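Local coordinates for protein serine protease inhibitor 1 (Coprinopsis cinerea, PDB 3VWC) that probably inhibits serine endopeptidases and folds as a beta-trefoil, at residues 8-13 with 140-145; 15-20 with 39-44; 62-67 with 82-87; 69-74 with 118-123; 90-95 with 133-138. All coordinates share one frame; numbering follows the deposited sequence.

Contact 1 (8-13 with 140-145); sequences EVTSKV and LFTFTQ
Leu140 O is gripped twice: by Lys12 N at 3.0 Å, with a nearly straight N-H...O angle of 169°, and by a water that also bonds Ser11 OG. From here the end of the first strand of the beta-trefoil, 5-11, and the last, 141-145, run antiparallel, their axes 4.6 Å apart, and so join the two ends of the chain. Glu8 with Thr144 and Thr10 with Thr142 are hydrogen-bonded pairs; Val9 with Phe143 lies between them and Ser11 with Phe141 follows, both non-hydrogen-bonded. On the buried face, Phe141 meets Trp108 and Phe143 meets Phe97, both edge-to-face. On the other face Thr10 and Thr142 lie side by side, and a water 2.8 Å from Thr10 OG1 and 2.7 Å from Thr142 OG1 bridges their hydroxyls. Lys12 bends at its second and third torsions, which lays CG against Leu140 CB (3.6 Å) and sends its amine away. Ser11 OG also accepts from Val13 N, an ST turn where the strand ends. Val9 CG2, set anti to its own carbonyl carbon, comes over one face of the Phe143 ring, 3.9 Å from the centroid and 17° off the normal, a CH-pi contact.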
# COMPACT_ATOMS: atom_id res chain seq x y z
N GLU A 8 -2.89 10.63 1.05
CA GLU A 8 -3.27 9.84 2.22
C GLU A 8 -3.87 8.54 1.70
O GLU A 8 -4.45 8.51 0.62
CB GLU A 8 -4.34 10.56 3.04
CG GLU A 8 -3.80 11.78 3.78
CD GLU A 8 -4.55 12.05 5.08
OE1 GLU A 8 -5.72 11.61 5.20
OE2 GLU A 8 -3.95 12.66 5.99
N VAL A 9 -3.50 7.45 2.34
CA VAL A 9 -3.93 6.12 1.86
C VAL A 9 -4.70 5.37 2.94
O VAL A 9 -4.19 5.22 4.04
CB VAL A 9 -2.72 5.27 1.41
CG1 VAL A 9 -3.16 3.90 0.89
CG2 VAL A 9 -1.90 6.01 0.40
N THR A 10 -5.93 4.95 2.66
CA THR A 10 -6.70 4.13 3.61
C THR A 10 -7.10 2.81 2.97
O THR A 10 -7.16 2.69 1.75
CB THR A 10 -8.00 4.82 4.04
OG1 THR A 10 -8.73 5.23 2.86
CG2 THR A 10 -7.65 6.06 4.88
N SER A 11 -7.28 1.82 3.82
CA SER A 11 -7.81 0.50 3.43
C SER A 11 -9.32 0.49 3.33
O SER A 11 -9.99 0.94 4.23
CB SER A 11 -7.38 -0.53 4.47
OG SER A 11 -8.07 -1.78 4.29
N LYS A 12 -9.87 -0.07 2.25
CA LYS A 12 -11.31 -0.16 2.13
C LYS A 12 -11.92 -1.15 3.12
O LYS A 12 -13.12 -1.11 3.36
CB LYS A 12 -11.69 -0.56 0.70
CG LYS A 12 -11.55 0.59 -0.34
CD LYS A 12 -12.73 1.58 -0.30
CE LYS A 12 -13.87 1.09 -1.14
NZ LYS A 12 -15.06 1.93 -0.84
N VAL A 13 -11.10 -2.04 3.69
CA VAL A 13 -11.60 -3.02 4.70
C VAL A 13 -12.18 -2.29 5.91
O VAL A 13 -13.23 -2.68 6.45
CB VAL A 13 -10.44 -3.88 5.24
CG1 VAL A 13 -10.90 -4.75 6.47
CG2 VAL A 13 -9.99 -4.76 4.13
N LEU A 140 -8.37 -3.33 -1.87
CA LEU A 140 -8.69 -1.97 -2.36
C LEU A 140 -8.24 -0.89 -1.38
O LEU A 140 -8.40 -1.03 -0.15
CB LEU A 140 -10.20 -1.88 -2.61
CG LEU A 140 -10.69 -2.88 -3.70
CD1 LEU A 140 -12.20 -2.72 -3.69
CD2 LEU A 140 -10.12 -2.54 -5.10
N PHE A 141 -7.64 0.16 -1.93
CA PHE A 141 -7.13 1.28 -1.14
C PHE A 141 -7.65 2.58 -1.73
O PHE A 141 -7.61 2.76 -2.93
CB PHE A 141 -5.61 1.21 -1.22
CG PHE A 141 -5.08 -0.03 -0.60
CD1 PHE A 141 -5.07 -1.22 -1.32
CD2 PHE A 141 -4.87 -0.11 0.77
CE1 PHE A 141 -4.71 -2.44 -0.71
CE2 PHE A 141 -4.48 -1.29 1.35
CZ PHE A 141 -4.45 -2.47 0.64
N THR A 142 -7.98 3.53 -0.86
CA THR A 142 -8.33 4.87 -1.30
C THR A 142 -7.13 5.80 -1.22
O THR A 142 -6.52 5.91 -0.13
CB THR A 142 -9.48 5.45 -0.48
OG1 THR A 142 -10.60 4.56 -0.54
CG2 THR A 142 -9.96 6.81 -1.02
N PHE A 143 -6.68 6.32 -2.35
CA PHE A 143 -5.54 7.26 -2.39
C PHE A 143 -6.15 8.64 -2.59
O PHE A 143 -6.75 8.90 -3.65
CB PHE A 143 -4.63 6.98 -3.58
CG PHE A 143 -3.63 5.88 -3.36
CD1 PHE A 143 -4.03 4.54 -3.20
CD2 PHE A 143 -2.27 6.17 -3.35
CE1 PHE A 143 -3.08 3.50 -3.06
CE2 PHE A 143 -1.33 5.16 -3.21
CZ PHE A 143 -1.72 3.82 -3.03
N THR A 144 -6.05 9.49 -1.57
CA THR A 144 -6.66 10.82 -1.61
C THR A 144 -5.56 11.89 -1.64
O THR A 144 -4.72 11.97 -0.72
CB THR A 144 -7.57 11.08 -0.40
OG1 THR A 144 -8.59 10.06 -0.33
CG2 THR A 144 -8.28 12.40 -0.58
N GLN A 145 -5.49 12.61 -2.77
CA GLN A 145 -4.44 13.59 -3.00
C GLN A 145 -4.54 14.73 -2.00
O GLN A 145 -5.62 15.27 -1.77
CB GLN A 145 -4.53 14.14 -4.42
CG GLN A 145 -3.27 14.92 -4.79
CD GLN A 145 -3.14 15.13 -6.28
OE1 GLN A 145 -4.09 14.93 -7.03
NE2 GLN A 145 -1.96 15.58 -6.70
O HOH W 1 -10.53 3.29 1.86
O HOH W 2 -7.54 -2.88 1.80

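Contact 2 (15-20 with 39-44); sequences GLHVGR and DNNSGN
Asn44 reaches across to the backbone of Arg20 and grips it with both ends of its amide. Its CB lies 4.3 Å from Val18 O, and CG, anti to the carbonyl carbon of Asn44 (chi1 -82°), sits equally near Arg20 N and Arg20 O. At the tip, OD1 accepts from Arg20 N at 2.7 Å in an almost straight bond, 170° at the hydrogen, although the donor is tilted from the plane of the side-chain carbonyl. ND2 donates hydrogen bonds to Arg20 O (2.8 Å) and Asn41 O (3.0 Å). Both acceptors lie in the amide plane, so the three bonds fix the rotation of the group; Asn41 O, however, is approached from above its carbonyl plane. Asn44 OD1 also comes to 3.3 Å from Gly19 CA, a close approach allowed by the lack of a side chain on Gly19. A water lies within bonding distance of both Val18 O and Asn44 O. Nearby, Asn41 OD1 comes over one face of the His17 ring, ring and amide planes 49° apart. The guanidinium of Arg20 leads away to a salt bridge with Glu24. Asparagine here works as a backbone mimic, its amide pairing with a main-chain N-H and C=O, and ties the long loop between strands 31-35 and 46-51 to the short strand 18-19 of the beta-trefoil.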
# COMPACT_ATOMS: atom_id res chain seq x y z
N GLY A 15 -11.34 1.39 6.66
CA GLY A 15 -11.20 2.85 6.60
C GLY A 15 -9.96 3.39 7.28
O GLY A 15 -9.74 4.61 7.29
N LEU A 16 -9.14 2.50 7.83
CA LEU A 16 -7.93 2.92 8.58
C LEU A 16 -6.80 3.34 7.62
O LEU A 16 -6.69 2.82 6.50
CB LEU A 16 -7.46 1.80 9.49
CG LEU A 16 -8.45 1.47 10.63
CD1 LEU A 16 -7.99 0.31 11.47
CD2 LEU A 16 -8.79 2.72 11.45
N HIS A 17 -6.04 4.35 8.01
CA HIS A 17 -4.86 4.73 7.25
C HIS A 17 -3.89 3.58 7.24
O HIS A 17 -3.78 2.82 8.21
CB HIS A 17 -4.21 5.98 7.86
CG HIS A 17 -4.98 7.24 7.62
ND1 HIS A 17 -4.47 8.29 6.88
CD2 HIS A 17 -6.24 7.58 7.93
CE1 HIS A 17 -5.38 9.25 6.82
NE2 HIS A 17 -6.47 8.83 7.43
N VAL A 18 -3.14 3.50 6.16
CA VAL A 18 -2.01 2.60 6.00
C VAL A 18 -0.68 3.38 6.07
O VAL A 18 -0.58 4.48 5.50
CB VAL A 18 -2.18 1.95 4.61
CG1 VAL A 18 -1.00 1.07 4.26
CG2 VAL A 18 -3.51 1.19 4.56
N GLY A 19 0.30 2.87 6.82
CA GLY A 19 1.60 3.55 6.84
C GLY A 19 2.38 3.11 8.06
O GLY A 19 2.37 1.92 8.42
N ARG A 20 3.11 4.05 8.67
CA ARG A 20 4.04 3.72 9.73
C ARG A 20 3.62 4.46 10.98
O ARG A 20 3.23 5.63 10.92
CB ARG A 20 5.47 4.04 9.28
CG ARG A 20 6.02 3.09 8.24
CD ARG A 20 7.24 3.64 7.48
NE ARG A 20 8.40 3.75 8.39
CZ ARG A 20 9.56 4.30 8.05
NH1 ARG A 20 9.75 4.83 6.84
NH2 ARG A 20 10.55 4.37 8.95
N ASP A 39 -5.61 7.31 16.18
CA ASP A 39 -4.82 8.16 17.07
C ASP A 39 -3.32 7.97 16.95
O ASP A 39 -2.55 8.49 17.76
CB ASP A 39 -5.29 8.00 18.53
CG ASP A 39 -4.75 6.74 19.21
OD1 ASP A 39 -4.22 5.83 18.52
OD2 ASP A 39 -4.87 6.64 20.45
N ASN A 40 -2.89 7.25 15.91
CA ASN A 40 -1.48 6.98 15.71
C ASN A 40 -1.19 6.76 14.22
O ASN A 40 -0.80 5.65 13.83
CB ASN A 40 -1.07 5.76 16.55
CG ASN A 40 0.43 5.50 16.50
OD1 ASN A 40 0.89 4.40 16.86
ND2 ASN A 40 1.19 6.49 16.07
N ASN A 41 -1.43 7.81 13.42
CA ASN A 41 -1.31 7.77 11.95
C ASN A 41 -0.81 9.08 11.29
O ASN A 41 -0.82 9.22 10.05
CB ASN A 41 -2.63 7.34 11.30
CG ASN A 41 -3.73 8.39 11.41
OD1 ASN A 41 -4.90 8.10 11.12
ND2 ASN A 41 -3.37 9.61 11.78
N SER A 42 -0.27 10.00 12.10
CA SER A 42 0.28 11.23 11.55
C SER A 42 1.54 11.01 10.73
O SER A 42 2.28 10.02 10.92
CB SER A 42 0.54 12.25 12.67
OG SER A 42 -0.55 12.27 13.58
N GLY A 43 1.80 11.94 9.81
CA GLY A 43 3.02 11.93 9.01
C GLY A 43 3.02 10.87 7.92
O GLY A 43 4.10 10.49 7.41
N ASN A 44 1.82 10.36 7.59
CA ASN A 44 1.68 9.23 6.67
C ASN A 44 1.08 9.63 5.36
O ASN A 44 0.36 8.85 4.73
CB ASN A 44 0.87 8.09 7.29
CG ASN A 44 1.71 7.23 8.17
OD1 ASN A 44 2.65 6.57 7.70
ND2 ASN A 44 1.54 7.39 9.50
O HOH W 3 -1.79 7.15 4.72

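Contact 3 (62-67 with 82-87); sequences APVAPQ and KKWIVT
Trp84 pushes the six-membered end of its indole against Pro66, whose CD lies 3.7 Å from CZ2 on an oblique approach. The side chains of these two residues come from opposite directions. Ala65 CA meets the same ring carbon at the edge, near the ring plane. On the pyrrole side, NE1 donates to Val64 O at 3.0 Å, with 165° at the hydrogen. The acceptor lies in the indole plane, whereas NE1 stands well above the carbonyl plane of Val64, 54° out of it and not on a lone pair. With CG anti to the carbonyl carbon, the indole projects from its strand toward 62-67, and the bond at NE1 together with the proline at the other end holds its position. The Val64 side chain crosses that of Trp84 at about a right angle, its CG2 3.9 Å from NE1.

A water 2.8 Å from both Val64 O and Lys82 O offers a water-mediated route between the two backbones. Beyond it Lys82 runs extended from CG, laying its CD 3.7 Å from Pro63 CG and passing Ala65 CB with its CG. Its amine makes a long, weak ion pair with Asp74. The strands are not paired here: their axes come no closer than 10.6 Å and their directions differ by 102°. Trp84 also packs on Leu71 and Val99 and meets Trp108 edge-to-face, an aromatic and aliphatic interior shared by several strands, as expected of the closed core of a beta-trefoil.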
# COMPACT_ATOMS: atom_id res chain seq x y z
N ALA A 62 10.74 6.49 2.85
CA ALA A 62 11.35 5.25 2.39
C ALA A 62 10.46 4.53 1.37
O ALA A 62 9.23 4.39 1.61
CB ALA A 62 11.66 4.32 3.56
N PRO A 63 11.08 3.92 0.35
CA PRO A 63 10.24 3.28 -0.67
C PRO A 63 9.80 1.93 -0.12
O PRO A 63 10.54 1.30 0.64
CB PRO A 63 11.21 3.10 -1.86
CG PRO A 63 12.59 2.98 -1.22
CD PRO A 63 12.51 3.96 -0.04
N VAL A 64 8.61 1.46 -0.50
CA VAL A 64 8.13 0.17 -0.00
C VAL A 64 8.32 -0.97 -0.98
O VAL A 64 8.39 -0.77 -2.22
CB VAL A 64 6.67 0.27 0.51
CG1 VAL A 64 6.47 1.38 1.50
CG2 VAL A 64 5.66 0.57 -0.63
N ALA A 65 8.47 -2.18 -0.44
CA ALA A 65 8.83 -3.33 -1.19
C ALA A 65 8.33 -4.56 -0.44
O ALA A 65 8.17 -4.51 0.80
CB ALA A 65 10.37 -3.36 -1.36
N PRO A 66 8.11 -5.66 -1.14
CA PRO A 66 7.59 -6.90 -0.58
C PRO A 66 8.73 -7.77 -0.08
O PRO A 66 9.82 -7.76 -0.66
CB PRO A 66 6.89 -7.57 -1.77
CG PRO A 66 7.69 -7.08 -2.99
CD PRO A 66 8.16 -5.66 -2.62
N GLN A 67 8.51 -8.47 1.03
CA GLN A 67 9.49 -9.43 1.51
C GLN A 67 8.75 -10.50 2.32
O GLN A 67 7.94 -10.18 3.17
CB GLN A 67 10.54 -8.71 2.35
CG GLN A 67 11.59 -9.63 2.96
CD GLN A 67 12.60 -8.85 3.75
OE1 GLN A 67 13.50 -8.25 3.17
NE2 GLN A 67 12.36 -8.70 5.06
N LYS A 82 10.85 -2.77 -5.99
CA LYS A 82 10.26 -1.55 -5.51
C LYS A 82 9.24 -0.90 -6.44
O LYS A 82 8.71 0.13 -6.14
CB LYS A 82 11.35 -0.51 -5.18
CG LYS A 82 12.34 -0.99 -4.15
CD LYS A 82 13.17 0.17 -3.63
CE LYS A 82 14.28 -0.33 -2.71
NZ LYS A 82 15.40 0.65 -2.66
N LYS A 83 8.99 -1.50 -7.60
CA LYS A 83 8.07 -0.89 -8.57
C LYS A 83 6.67 -1.52 -8.45
O LYS A 83 6.54 -2.72 -8.31
CB LYS A 83 8.59 -1.15 -10.00
CG LYS A 83 9.71 -0.20 -10.46
CD LYS A 83 10.13 -0.58 -11.91
CE LYS A 83 11.16 0.39 -12.49
NZ LYS A 83 11.19 0.41 -14.00
N TRP A 84 5.67 -0.66 -8.45
CA TRP A 84 4.23 -1.05 -8.28
C TRP A 84 3.37 -0.53 -9.43
O TRP A 84 3.59 0.60 -9.94
CB TRP A 84 3.69 -0.44 -6.97
CG TRP A 84 4.49 -0.91 -5.77
CD1 TRP A 84 5.58 -0.30 -5.24
CD2 TRP A 84 4.29 -2.12 -5.03
NE1 TRP A 84 6.06 -1.03 -4.17
CE2 TRP A 84 5.29 -2.16 -4.02
CE3 TRP A 84 3.35 -3.17 -5.10
CZ2 TRP A 84 5.41 -3.22 -3.12
CZ3 TRP A 84 3.47 -4.25 -4.18
CH2 TRP A 84 4.49 -4.23 -3.17
N ILE A 85 2.39 -1.35 -9.79
CA ILE A 85 1.37 -1.01 -10.79
C ILE A 85 0.15 -0.57 -9.97
O ILE A 85 -0.38 -1.34 -9.13
CB ILE A 85 1.06 -2.24 -11.67
CG1 ILE A 85 2.32 -2.75 -12.39
CG2 ILE A 85 -0.10 -1.95 -12.69
CD1 ILE A 85 3.01 -1.76 -13.29
N VAL A 86 -0.22 0.69 -10.15
CA VAL A 86 -1.28 1.30 -9.37
C VAL A 86 -2.45 1.56 -10.31
O VAL A 86 -2.32 2.33 -11.27
CB VAL A 86 -0.82 2.56 -8.65
CG1 VAL A 86 -1.95 3.14 -7.81
CG2 VAL A 86 0.44 2.27 -7.75
N THR A 87 -3.58 0.87 -10.08
CA THR A 87 -4.63 0.89 -11.10
C THR A 87 -5.93 1.38 -10.48
O THR A 87 -6.42 0.78 -9.51
CB THR A 87 -4.85 -0.54 -11.62
OG1 THR A 87 -3.61 -1.10 -12.11
CG2 THR A 87 -5.81 -0.50 -12.82
O HOH W 4 8.00 1.46 -3.83

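Contact 4 (69-74 with 118-123); sequences GKLFAD and QQVEVR
Gly69 begins the contact: its O accepts from Val122 N at 2.9 Å, almost straight at the hydrogen (173°), though the donor stands above the carbonyl plane. Its positive phi is of the kind glycine favours. Within the beta-trefoil this is a single backbone bridge between strands 70-73 and 121-123, Lys70 with Glu121, at an angle of 126° between the strand directions.

Lys70 bends at its second torsion and runs beside Glu121, pointing the same way, with CD 3.9 Å from Glu121 CG. Lys70 NZ lies 5.1 Å from Glu121 OE2, too far for contact, though the nearby positive charge may favour the carboxylate, whose direct salt-bridge partner is Arg123. Leu71 donates its N to Val120 O at 2.9 Å, the second backbone bond between the strands. Its side chain has CG anti to the backbone N, so that CD2 packs on Val120 CG1 at 3.8 Å while CB rests against Val122 CG2 at the same distance. Leu71 also touches Ile33, Val64 and Trp108, which places this apolar patch at the buried interior.

Phe72 follows, and the extended side chain of Gln119 brings its amide over the ring, crossing at about a right angle with the two planes 89° apart. The same amide lies against Lys70 CB. Within 118-123, the salt bridge of Arg123 to Glu121 is side-on, NE and NH2 both reaching the one oxygen OE1, each at 2.7 Å.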
# COMPACT_ATOMS: atom_id res chain seq x y z
N GLY A 69 6.10 -12.09 1.73
CA GLY A 69 4.64 -11.97 1.78
C GLY A 69 4.09 -10.76 2.49
O GLY A 69 2.89 -10.67 2.73
N LYS A 70 4.97 -9.88 2.94
CA LYS A 70 4.58 -8.67 3.67
C LYS A 70 5.17 -7.44 3.09
O LYS A 70 6.20 -7.44 2.39
CB LYS A 70 4.98 -8.81 5.15
CG LYS A 70 4.52 -10.14 5.78
CD LYS A 70 3.03 -10.14 6.12
CE LYS A 70 2.67 -11.33 7.01
NZ LYS A 70 3.15 -11.15 8.41
N LEU A 71 4.52 -6.32 3.44
CA LEU A 71 4.94 -5.00 2.91
C LEU A 71 5.80 -4.21 3.88
O LEU A 71 5.41 -4.02 5.04
CB LEU A 71 3.69 -4.19 2.53
CG LEU A 71 3.97 -2.86 1.88
CD1 LEU A 71 4.64 -3.03 0.51
CD2 LEU A 71 2.64 -2.08 1.72
N PHE A 72 7.00 -3.81 3.44
CA PHE A 72 7.91 -3.01 4.32
C PHE A 72 8.39 -1.75 3.64
O PHE A 72 8.44 -1.71 2.42
CB PHE A 72 9.18 -3.80 4.62
CG PHE A 72 8.96 -5.07 5.42
CD1 PHE A 72 9.26 -5.06 6.79
CD2 PHE A 72 8.69 -6.28 4.81
CE1 PHE A 72 9.16 -6.27 7.51
CE2 PHE A 72 8.62 -7.52 5.49
CZ PHE A 72 8.89 -7.51 6.87
N ALA A 73 8.77 -0.77 4.45
CA ALA A 73 9.62 0.32 4.02
C ALA A 73 11.10 -0.08 4.08
O ALA A 73 11.56 -0.71 5.07
CB ALA A 73 9.34 1.53 4.80
N ASP A 74 11.81 0.20 2.99
CA ASP A 74 13.24 -0.19 2.87
C ASP A 74 14.09 0.98 3.35
O ASP A 74 14.11 2.06 2.75
CB ASP A 74 13.60 -0.57 1.42
CG ASP A 74 15.05 -1.06 1.24
OD1 ASP A 74 15.77 -1.25 2.26
OD2 ASP A 74 15.47 -1.17 0.05
N GLN A 118 -1.55 -4.11 12.52
CA GLN A 118 -1.22 -5.34 11.81
C GLN A 118 -0.57 -4.97 10.48
O GLN A 118 -1.01 -4.00 9.83
CB GLN A 118 -2.48 -6.18 11.59
CG GLN A 118 -2.14 -7.56 11.03
CD GLN A 118 -3.32 -8.50 11.03
OE1 GLN A 118 -4.18 -8.43 11.94
NE2 GLN A 118 -3.35 -9.42 10.09
N GLN A 119 0.40 -5.80 10.04
CA GLN A 119 1.17 -5.52 8.79
C GLN A 119 0.37 -5.79 7.52
O GLN A 119 -0.34 -6.80 7.42
CB GLN A 119 2.46 -6.33 8.78
CG GLN A 119 3.39 -5.89 7.65
CD GLN A 119 4.77 -6.49 7.73
OE1 GLN A 119 5.68 -6.05 7.00
NE2 GLN A 119 4.96 -7.43 8.61
N VAL A 120 0.51 -4.91 6.54
CA VAL A 120 -0.06 -5.13 5.22
C VAL A 120 0.66 -6.30 4.54
O VAL A 120 1.87 -6.48 4.68
CB VAL A 120 0.07 -3.83 4.41
CG1 VAL A 120 -0.42 -4.04 2.96
CG2 VAL A 120 -0.74 -2.72 5.07
N GLU A 121 -0.13 -7.13 3.87
CA GLU A 121 0.38 -8.33 3.21
C GLU A 121 0.60 -8.04 1.72
O GLU A 121 0.05 -7.09 1.20
CB GLU A 121 -0.57 -9.52 3.40
CG GLU A 121 -0.70 -9.76 4.92
CD GLU A 121 -1.52 -10.98 5.30
OE1 GLU A 121 -2.13 -11.61 4.42
OE2 GLU A 121 -1.57 -11.26 6.52
N VAL A 122 1.41 -8.87 1.07
CA VAL A 122 1.58 -8.82 -0.38
C VAL A 122 1.41 -10.20 -0.96
O VAL A 122 2.18 -11.10 -0.68
CB VAL A 122 2.94 -8.24 -0.77
CG1 VAL A 122 3.05 -8.09 -2.28
CG2 VAL A 122 3.21 -6.90 -0.07
N ARG A 123 0.34 -10.38 -1.74
CA ARG A 123 -0.11 -11.74 -2.15
C ARG A 123 -0.68 -11.65 -3.57
O ARG A 123 -1.19 -10.61 -3.95
CB ARG A 123 -1.33 -12.18 -1.30
CG ARG A 123 -1.17 -12.26 0.19
CD ARG A 123 -2.38 -13.05 0.71
NE ARG A 123 -2.90 -12.58 1.99
CZ ARG A 123 -4.15 -12.79 2.41
NH1 ARG A 123 -5.00 -13.47 1.65
NH2 ARG A 123 -4.54 -12.37 3.60

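Contact 5 (90-95 with 133-138); sequences PQHGEN and PRYPAT
This is a polar surface contact between two loops, with three side-chain to backbone hydrogen bonds as the evidence: residues 90-95 lead from strand 84-88 to strand 96-101, and residues 133-138 come ahead of strand 141-145. His92 NE2 accepts from Tyr135 N at 2.9 Å, 158° at the hydrogen, the donor tilted 25° from the imidazole plane. Because NE2 is the acceptor, it carries no proton in this bond. The same nitrogen sits at the edge of the Tyr135 ring, in its plane. Gln91 NE2 donates to Pro133 O at 2.8 Å, nearly along the C=O axis, and also bonds Gln89 OE1. Its chain reaches there by a first torsion that sets CG between the backbone N and the carbonyl carbon, followed by a bend at chi2.

The loops lie at the periphery of the beta-trefoil, about 15 Å from the centre of the chain to the centre of the contact. Residues 90-92 form a short 3-10 turn, with Gly93 N bonded to Pro90 O at 3.1 Å. Arg134 bends at its third torsion and slides past Gln91 in the opposite direction, so that NH1 donates to Gln91 O at 2.9 Å from above that carbonyl plane. The guanidinium thereby presents one face to His92, whose CE1 stands 3.4 Å above it, offset toward the rim, with the two planes 51° apart. His92 and Tyr135 both touch Leu140.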
# COMPACT_ATOMS: atom_id res chain seq x y z
N PRO A 90 -12.65 2.08 -10.81
CA PRO A 90 -13.75 3.06 -10.64
C PRO A 90 -15.11 2.46 -10.24
O PRO A 90 -15.94 3.15 -9.68
CB PRO A 90 -13.93 3.64 -12.05
CG PRO A 90 -12.72 3.33 -12.79
CD PRO A 90 -12.04 2.13 -12.15
N GLN A 91 -15.25 1.16 -10.50
CA GLN A 91 -16.41 0.37 -10.09
C GLN A 91 -16.50 0.26 -8.58
O GLN A 91 -17.56 -0.17 -8.04
CB GLN A 91 -16.44 -1.01 -10.79
CG GLN A 91 -15.36 -1.99 -10.27
CD GLN A 91 -13.98 -1.89 -10.96
OE1 GLN A 91 -13.58 -0.86 -11.49
NE2 GLN A 91 -13.22 -2.98 -10.86
N HIS A 92 -15.40 0.62 -7.89
CA HIS A 92 -15.35 0.57 -6.43
C HIS A 92 -15.29 1.96 -5.79
O HIS A 92 -15.15 2.09 -4.56
CB HIS A 92 -14.18 -0.29 -5.92
CG HIS A 92 -14.31 -1.73 -6.27
ND1 HIS A 92 -15.25 -2.56 -5.69
CD2 HIS A 92 -13.57 -2.53 -7.07
CE1 HIS A 92 -15.11 -3.78 -6.16
NE2 HIS A 92 -14.10 -3.78 -7.02
N GLY A 93 -15.29 2.97 -6.64
CA GLY A 93 -15.30 4.37 -6.19
C GLY A 93 -14.20 5.18 -6.81
O GLY A 93 -13.20 4.63 -7.32
N GLU A 94 -14.35 6.51 -6.76
CA GLU A 94 -13.58 7.40 -7.64
C GLU A 94 -12.06 7.38 -7.46
O GLU A 94 -11.31 7.55 -8.43
CB GLU A 94 -14.10 8.84 -7.53
CG GLU A 94 -14.41 9.43 -8.88
CD GLU A 94 -15.25 10.67 -8.75
OE1 GLU A 94 -16.25 10.80 -9.50
OE2 GLU A 94 -14.95 11.47 -7.84
N ASN A 95 -11.63 7.28 -6.20
CA ASN A 95 -10.22 7.39 -5.80
C ASN A 95 -9.71 6.03 -5.25
O ASN A 95 -8.80 5.98 -4.40
CB ASN A 95 -10.11 8.46 -4.71
CG ASN A 95 -10.40 9.84 -5.25
OD1 ASN A 95 -9.97 10.19 -6.34
ND2 ASN A 95 -11.21 10.59 -4.52
N PRO A 133 -14.04 -6.92 -13.18
CA PRO A 133 -13.82 -7.70 -11.97
C PRO A 133 -14.19 -6.93 -10.72
O PRO A 133 -14.08 -5.68 -10.67
CB PRO A 133 -12.32 -8.00 -11.98
CG PRO A 133 -11.91 -7.80 -13.42
CD PRO A 133 -12.79 -6.68 -13.93
N ARG A 134 -14.77 -7.63 -9.76
CA ARG A 134 -15.03 -6.97 -8.49
C ARG A 134 -14.09 -7.51 -7.42
O ARG A 134 -14.01 -8.71 -7.18
CB ARG A 134 -16.49 -7.13 -8.09
CG ARG A 134 -17.36 -6.14 -8.91
CD ARG A 134 -18.68 -5.74 -8.26
NE ARG A 134 -18.57 -4.89 -7.06
CZ ARG A 134 -18.53 -3.55 -7.06
NH1 ARG A 134 -18.49 -2.87 -8.20
NH2 ARG A 134 -18.47 -2.89 -5.89
N TYR A 135 -13.30 -6.61 -6.85
CA TYR A 135 -12.29 -7.02 -5.89
C TYR A 135 -12.89 -7.00 -4.49
O TYR A 135 -13.69 -6.13 -4.15
CB TYR A 135 -11.16 -6.01 -5.97
CG TYR A 135 -10.37 -6.09 -7.24
CD1 TYR A 135 -9.21 -6.85 -7.29
CD2 TYR A 135 -10.80 -5.43 -8.41
CE1 TYR A 135 -8.44 -6.91 -8.46
CE2 TYR A 135 -10.07 -5.52 -9.58
CZ TYR A 135 -8.93 -6.31 -9.62
OH TYR A 135 -8.17 -6.39 -10.76
N PRO A 136 -12.43 -7.92 -3.65
CA PRO A 136 -12.75 -7.79 -2.23
C PRO A 136 -12.11 -6.54 -1.61
O PRO A 136 -11.04 -6.08 -2.06
CB PRO A 136 -12.14 -9.06 -1.61
CG PRO A 136 -10.95 -9.34 -2.55
CD PRO A 136 -11.45 -8.99 -3.93
N ALA A 137 -12.72 -6.01 -0.54
CA ALA A 137 -12.22 -4.79 0.06
C ALA A 137 -10.78 -4.92 0.58
O ALA A 137 -10.07 -3.88 0.73
CB ALA A 137 -13.15 -4.36 1.23
N THR A 138 -10.41 -6.17 0.90
CA THR A 138 -9.06 -6.49 1.38
C THR A 138 -7.97 -6.06 0.38
O THR A 138 -6.80 -5.92 0.76
CB THR A 138 -8.96 -7.99 1.55
OG1 THR A 138 -9.29 -8.56 0.28
CG2 THR A 138 -9.93 -8.45 2.66

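Contact 1 pairs the terminal strands by regular backbone bonds, whereas contact 4 makes a single bridge and contact 3 has no strand pairing and relies on an indole. Contact 3 uses strand 62-67 and contact 4 its neighbour 70-73, where Ala65 N probably bonds Phe72 O; the contact centres are about 10 Å apart. Contact 2 touches contact 1 directly, Val18 N probably bonding Val9 O, but its own link is an asparagine amide holding backbone. Contact 5 lies at the surface and is almost wholly polar, yet it meets contact 1 where Asn95 O probably accepts from Phe143 N. Contacts 1 to 4 are partly buried; contacts 1, 3 and 4 add apolar or aromatic packing, while contact 2 is an amide-to-backbone grip.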